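Local atomic coordinates of alpha,alpha-trehalose-phosphate synthase (UDP-forming) (Burkholderia xenovorans, PDB entry 5HXA), a protein that belongs to glycosyltransferase family 20 and has the GT-B fold, in which two Rossmann-like domains face each other across a cleft. Residues A[127-130]-A[131-135]; A[165-168]-A[169-173]. One frame throughout, in Å; residues are numbered along the deposited sequence.

In the fold
Both contacts are local, in the N-terminal Rossmann-like domain: contact 1 is a beta turn, contact 2 the capped start of a helix. They lie at opposite ends of neighbouring parallel strands. Contact 1 leads from helix 108-126 into strand 134-138; helix 145-151 then carries the chain to strand 158-161, after which the loop 165-168 leads into helix 169-172. The contact centres lie 33 Å apart, their nearest atoms about 17 Å. The centre of contact 1 lies 28 Å from that of the chain, that of contact 2 18 Å; here Pro165 touches Arg370 from the other domain of the same chain. Contact 2 also meets the second subunit, with a sodium ion about 4 Å from the Glu170 side chain.

Contact 1 (A[127-130]-A[131-135])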
# COMPACT_ATOMS: atom_id res chain seq x y z
N GLU A 127 24.95 17.97 -25.46
CA GLU A 127 26.03 18.81 -25.98
C GLU A 127 27.40 18.43 -25.42
O GLU A 127 28.41 18.71 -26.07
CB GLU A 127 25.75 20.29 -25.68
CG GLU A 127 24.53 20.84 -26.37
CD GLU A 127 24.60 20.67 -27.87
OE1 GLU A 127 25.58 21.16 -28.47
OE2 GLU A 127 23.69 20.04 -28.44
N LEU A 128 27.44 17.81 -24.25
CA LEU A 128 28.69 17.49 -23.58
C LEU A 128 29.14 16.06 -23.83
O LEU A 128 30.22 15.68 -23.37
CB LEU A 128 28.54 17.71 -22.07
CG LEU A 128 28.03 19.08 -21.64
CD1 LEU A 128 27.68 19.06 -20.16
CD2 LEU A 128 29.08 20.14 -21.93
N LEU A 129 28.35 15.27 -24.54
CA LEU A 129 28.63 13.85 -24.70
C LEU A 129 29.62 13.60 -25.82
O LEU A 129 29.63 14.30 -26.84
CB LEU A 129 27.35 13.07 -24.98
CG LEU A 129 26.31 13.02 -23.86
CD1 LEU A 129 25.12 12.19 -24.32
CD2 LEU A 129 26.92 12.45 -22.59
N LYS A 130 30.46 12.60 -25.63
CA LYS A 130 31.31 12.05 -26.67
C LYS A 130 30.81 10.65 -27.01
O LYS A 130 30.14 10.01 -26.19
CB LYS A 130 32.77 11.99 -26.20
CG LYS A 130 33.42 13.37 -26.07
CD LYS A 130 34.71 13.31 -25.26
CE LYS A 130 35.65 14.45 -25.61
NZ LYS A 130 35.01 15.78 -25.45
N PRO A 131 31.08 10.16 -28.22
CA PRO A 131 30.46 8.89 -28.64
C PRO A 131 30.82 7.71 -27.77
O PRO A 131 30.05 6.74 -27.72
CB PRO A 131 30.98 8.71 -30.08
CG PRO A 131 32.15 9.63 -30.19
CD PRO A 131 31.85 10.78 -29.30
N ASP A 132 31.95 7.75 -27.06
CA ASP A 132 32.41 6.63 -26.24
C ASP A 132 31.88 6.65 -24.82
O ASP A 132 32.09 5.67 -24.09
CB ASP A 132 33.94 6.61 -26.19
CG ASP A 132 34.56 6.18 -27.49
OD1 ASP A 132 33.87 5.49 -28.27
OD2 ASP A 132 35.73 6.52 -27.74
N ASP A 133 31.24 7.73 -24.39
CA ASP A 133 30.82 7.84 -22.99
C ASP A 133 29.83 6.74 -22.63
O ASP A 133 29.04 6.28 -23.46
CB ASP A 133 30.14 9.19 -22.72
CG ASP A 133 31.04 10.37 -23.02
OD1 ASP A 133 32.27 10.19 -23.07
OD2 ASP A 133 30.49 11.47 -23.18
N ILE A 134 29.87 6.33 -21.36
CA ILE A 134 28.77 5.58 -20.76
C ILE A 134 28.13 6.47 -19.71
O ILE A 134 28.81 7.26 -19.05
CB ILE A 134 29.24 4.24 -20.14
CG1 ILE A 134 30.24 4.49 -19.01
CG2 ILE A 134 29.82 3.35 -21.25
CD1 ILE A 134 30.76 3.21 -18.34
N ILE A 135 26.80 6.38 -19.59
CA ILE A 135 26.01 7.30 -18.78
C ILE A 135 25.32 6.52 -17.67
O ILE A 135 24.67 5.51 -17.94
CB ILE A 135 24.99 8.06 -19.65
CG1 ILE A 135 25.70 8.77 -20.81
CG2 ILE A 135 24.19 9.05 -18.82
CD1 ILE A 135 24.75 9.22 -21.92
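Lys130 and Asp133 close a type I beta turn that brings the chain from helix 108-126 into a central strand of the Rossmann-like sheet, and two hydrogen bonds tie them together. In the turn's own bond, Asp133 N reaches Lys130 O at 3.1 Å. The second runs the other way: Lys130 N gives its hydrogen to Asp133 OD2 at 2.7 Å, almost straight at 176°, although it meets the oxygen from above the carboxylate plane. With Asp133 CG beside its own backbone N (chi1 -59°), the short side chain folds back over the turn and brings OD2 to that N-H. Aspartate suits this place because its one methylene just spans the gap. Pro131, whose ring already holds phi near -61°, fits the second position of the turn.

Beside the polar pair, Leu129 and Ile135 meet at about a right angle on the buried side, methyl to methyl, and Leu129 also lies against Ile13 of strand 12-16. Further out, Arg11 forms a salt bridge with Asp133 OD2 and bonds Leu128 O, so the buried carboxylate probably keeps its negative charge. Asn156 ND2 bonds both Lys130 O and Asp133 O and joins the turn to the approach of strand 158-161. The apolar contact is closest where Leu129 CD1 touches Ile135 CD1 at 3.8 Å.

Contact 2 (A[165-168]-A[169-173]); sequences PFPV and PEVLR
Val168 is the N-cap of the short helix 169-172, and its backbone oxygen takes two hydrogen bonds from the first turn. Leu172 N approaches Val168 O in the carbonyl plane at 2.9 Å, almost straight at 177°; Val171 N, 3.0 Å from the same Val168 O, comes from above that plane and makes a more bent bond. Pro169 suits the first helical position, where no backbone N-H is needed for the helix's own bonding and a phi of -54° is natural to the ring.

The closely packed side is apolar. Pro167 CB rests on Val171 CG1 at 3.7 Å, while its CG meets Leu172 CD1 at 4.1 Å. Leu172 CG lies anti to the backbone N (chi1 -179°), which brings its two methyls against the CZ end of the Phe166 ring, CD2 coming in obliquely. That ring is itself wedged among Phe97, Phe193 and Phe202.

The other side is partly exposed and polar. Glu170 turns away from the preceding loop and forms a salt bridge with Arg370 of the second subunit, so it belongs to the dimer interface. Arg173 also reaches Glu170 OE1, but with two conformers deposited this grip is doubtful. Within the apolar packing, Phe166 CZ lies 3.8 Å from Leu172 CD2.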
# COMPACT_ATOMS: atom_id res chain seq x y z
N PRO A 165 12.53 2.14 -2.89
CA PRO A 165 11.82 0.94 -3.37
C PRO A 165 11.12 1.19 -4.70
O PRO A 165 10.78 2.32 -5.05
CB PRO A 165 10.78 0.67 -2.26
CG PRO A 165 11.28 1.43 -1.05
CD PRO A 165 11.98 2.63 -1.61
N PHE A 166 10.89 0.10 -5.44
CA PHE A 166 10.01 0.15 -6.61
C PHE A 166 8.72 -0.59 -6.27
O PHE A 166 8.76 -1.82 -6.08
CB PHE A 166 10.67 -0.45 -7.86
CG PHE A 166 9.90 -0.14 -9.12
CD1 PHE A 166 10.05 1.10 -9.75
CD2 PHE A 166 8.98 -1.05 -9.65
CE1 PHE A 166 9.33 1.42 -10.91
CE2 PHE A 166 8.24 -0.73 -10.80
CZ PHE A 166 8.43 0.51 -11.43
N PRO A 167 7.58 0.09 -6.17
CA PRO A 167 6.40 -0.54 -5.59
C PRO A 167 5.78 -1.55 -6.54
O PRO A 167 5.84 -1.42 -7.76
CB PRO A 167 5.45 0.65 -5.33
CG PRO A 167 5.80 1.63 -6.45
CD PRO A 167 7.33 1.50 -6.56
N VAL A 168 5.15 -2.57 -5.95
CA VAL A 168 4.54 -3.66 -6.72
C VAL A 168 3.42 -3.08 -7.60
O VAL A 168 2.95 -1.96 -7.34
CB VAL A 168 4.03 -4.78 -5.80
CG1 VAL A 168 5.22 -5.49 -5.11
CG2 VAL A 168 3.07 -4.23 -4.78
N PRO A 169 2.99 -3.80 -8.64
CA PRO A 169 2.01 -3.23 -9.59
C PRO A 169 0.73 -2.68 -8.97
O PRO A 169 0.28 -1.61 -9.40
CB PRO A 169 1.72 -4.41 -10.53
CG PRO A 169 3.04 -5.15 -10.58
CD PRO A 169 3.57 -5.06 -9.15
N GLU A 170 0.12 -3.37 -7.99
CA GLU A 170 -1.12 -2.86 -7.40
C GLU A 170 -0.94 -1.46 -6.83
O GLU A 170 -1.91 -0.69 -6.77
CB GLU A 170 -1.63 -3.79 -6.30
CG GLU A 170 -2.30 -5.06 -6.81
CD GLU A 170 -3.59 -4.79 -7.58
OE1 GLU A 170 -4.22 -3.71 -7.40
OE2 GLU A 170 -3.98 -5.67 -8.35
N VAL A 171 0.27 -1.12 -6.40
CA VAL A 171 0.56 0.19 -5.81
C VAL A 171 1.05 1.16 -6.87
O VAL A 171 0.61 2.32 -6.90
CB VAL A 171 1.57 0.04 -4.66
CG1 VAL A 171 2.07 1.42 -4.16
CG2 VAL A 171 0.94 -0.76 -3.51
N LEU A 172 1.97 0.71 -7.73
CA LEU A 172 2.46 1.53 -8.83
C LEU A 172 1.33 2.08 -9.69
O LEU A 172 1.39 3.23 -10.14
CB LEU A 172 3.42 0.72 -9.71
CG LEU A 172 4.03 1.48 -10.89
CD1 LEU A 172 5.08 2.44 -10.38
CD2 LEU A 172 4.62 0.52 -11.91
N ARG A 173 0.30 1.26 -9.96
CA ARG A 173 -0.73 1.70 -10.89
C ARG A 173 -1.61 2.81 -10.34
O ARG A 173 -2.41 3.38 -11.09
CB ARG A 173 -1.59 0.50 -11.33
CG ARG A 173 -2.48 -0.14 -10.26
CD ARG A 173 -3.02 -1.50 -10.77
NE ARG A 173 -4.07 -2.07 -9.92
CZ ARG A 173 -5.37 -1.98 -10.17
NH1 ARG A 173 -5.80 -1.34 -11.25
NH2 ARG A 173 -6.25 -2.52 -9.34